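Local coordinates for protein putative phosphoglycolate phosphatase (Lactobacillus delbrueckii, PDB 2HI0) that probably hydrolyses the phosphate ester of 2-phosphoglycolate, as a member of the haloacid dehalogenase-like hydrolase family, at residues A[79-82]-A[83-87]. Residues are numbered along the deposited sequence; the frame is centred on the assembly and turned at random.
Unlike the reference sequence in segment 79-82: Q80 (reference Arg). With EDO (1,2-ethanediol), chain J.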
loop_
_atom_site.group_PDB
_atom_site.type_symbol
_atom_site.label_atom_id
_atom_site.label_comp_id
_atom_site.label_asym_id
_atom_site.label_seq_id
_atom_site.Cartn_x
_atom_site.Cartn_y
_atom_site.Cartn_z
ATOM N N GLU A 79 -9.536 7.889 -15.695
ATOM C CA GLU A 79 -8.220 8.525 -15.839
ATOM C C GLU A 79 -8.106 9.451 -17.059
ATOM O O GLU A 79 -8.633 9.143 -18.120
ATOM C CB GLU A 79 -7.103 7.476 -15.876
ATOM C CG GLU A 79 -7.128 6.584 -17.095
ATOM C CD GLU A 79 -6.148 5.417 -17.024
ATOM O OE1 GLU A 79 -5.475 5.194 -15.967
ATOM O OE2 GLU A 79 -6.047 4.713 -18.075
ATOM N N GLN A 80 -7.430 10.583 -16.871
ATOM C CA GLN A 80 -7.118 11.533 -17.941
ATOM C C GLN A 80 -5.607 11.603 -18.080
ATOM O O GLN A 80 -4.991 12.509 -17.507
ATOM C CB GLN A 80 -7.615 12.924 -17.557
ATOM C CG GLN A 80 -9.100 12.993 -17.252
ATOM C CD GLN A 80 -9.854 13.369 -18.449
ATOM O OE1 GLN A 80 -10.315 12.511 -19.196
ATOM N NE2 GLN A 80 -9.942 14.665 -18.695
ATOM N N ILE A 81 -5.026 10.627 -18.766
ATOM C CA ILE A 81 -3.561 10.555 -18.872
ATOM C C ILE A 81 -3.101 11.515 -20.007
ATOM O O ILE A 81 -3.565 11.413 -21.138
ATOM C CB ILE A 81 -3.053 9.110 -19.039
ATOM C CG1 ILE A 81 -3.370 8.316 -17.744
ATOM C CG2 ILE A 81 -1.543 9.106 -19.334
ATOM C CD1 ILE A 81 -3.313 6.906 -17.945
ATOM N N PRO A 82 -2.174 12.452 -19.696
ATOM C CA PRO A 82 -1.684 13.367 -20.723
ATOM C C PRO A 82 -1.049 12.642 -21.897
ATOM O O PRO A 82 -0.401 11.604 -21.712
ATOM C CB PRO A 82 -0.616 14.203 -20.004
ATOM C CG PRO A 82 -0.763 13.924 -18.574
ATOM C CD PRO A 82 -1.545 12.683 -18.386
ATOM N N GLU A 83 -1.198 13.233 -23.076
ATOM C CA GLU A 83 -0.621 12.689 -24.280
ATOM C C GLU A 83 0.892 12.597 -24.239
ATOM O O GLU A 83 1.475 11.840 -25.017
ATOM C CB GLU A 83 -1.054 13.499 -25.511
ATOM C CG GLU A 83 -2.439 13.178 -25.886
ATOM C CD GLU A 83 -2.908 13.903 -27.137
ATOM O OE1 GLU A 83 -2.141 14.725 -27.731
ATOM O OE2 GLU A 83 -4.051 13.604 -27.551
ATOM N N ALA A 84 1.540 13.315 -23.325
ATOM C CA ALA A 84 2.986 13.208 -23.137
ATOM C C ALA A 84 3.460 11.884 -22.532
ATOM O O ALA A 84 4.646 11.521 -22.603
ATOM C CB ALA A 84 3.462 14.336 -22.259
ATOM N N VAL A 85 2.543 11.174 -21.870
ATOM C CA VAL A 85 2.901 9.989 -21.097
ATOM C C VAL A 85 2.511 8.720 -21.863
ATOM O O VAL A 85 1.338 8.510 -22.170
ATOM C CB VAL A 85 2.285 10.014 -19.628
ATOM C CG1 VAL A 85 2.649 8.740 -18.866
ATOM C CG2 VAL A 85 2.748 11.275 -18.889
ATOM N N THR A 86 3.482 7.847 -22.075
ATOM C CA THR A 86 3.225 6.558 -22.726
ATOM C C THR A 86 3.583 5.373 -21.831
ATOM O O THR A 86 4.495 5.425 -21.037
ATOM C CB THR A 86 4.011 6.459 -24.050
ATOM O OG1 THR A 86 5.377 6.151 -23.771
ATOM C CG2 THR A 86 3.878 7.775 -24.786
ATOM N N GLN A 87 2.859 4.276 -21.993
ATOM C CA GLN A 87 3.247 3.039 -21.301
ATOM C C GLN A 87 4.601 2.453 -21.698
ATOM O O GLN A 87 5.255 1.820 -20.888
ATOM C CB GLN A 87 2.158 2.004 -21.325
ATOM C CG GLN A 87 0.910 2.479 -20.595
ATOM C CD GLN A 87 1.139 2.781 -19.077
ATOM O OE1 GLN A 87 1.682 1.937 -18.375
ATOM N NE2 GLN A 87 0.820 3.997 -18.620
HETATM C C1 EDO J . -1.757 2.796 -16.840
HETATM O O1 EDO J . -1.762 1.654 -15.981
HETATM C C2 EDO J . -2.555 3.893 -16.172
HETATM O O2 EDO J . -3.704 3.257 -15.598
#
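A type I beta turn from P82 to V85 bends the chain just ahead of helix 87-103, closed by V85 N donating to P82 O at 3.0 Å; the N-H runs nearly straight at the oxygen (165°) but arrives from above the carbonyl plane, 48° out of it. Across the turn, I81 packs against V85. The two side chains cross at about a right angle, I81 CG2 lying 3.9 Å from V85 CB; with CG1 beside the backbone N (chi1 -66°) and CG2 anti to that nitrogen, the methyl branch meets the valine while the longer arm points to a bound ethanediol, probably from the crystallisation liquor, whose C2 lies 3.6 Å from I81 CD1. P82 adds a looser apolar touch, its ring CG standing 4.4 Å from V85 CG2. The ethanediol lies between E79 and Q87: its O2 donates to E79 OE1 over 2.7 Å, and Q87 NE2 comes within 3.4 Å of its C1 in a van der Waals contact. E79 OE1 also accepts from G75 N, and Q87 NE2 is bonded to T57 OG1. I81, P82 and V85 all touch helix 52-63, through T57, A61 and L60 respectively, while T86 occupies the N-cap position of helix 87-103, its OG1 bonded to E89 N. The one hydrogen bond between the two segments is thus backbone to backbone, and the side chains add van der Waals contact; the apolar ones rest on helix 52-63, while E79, T86 and Q87 hydrogen-bond to G75, E89 and T57.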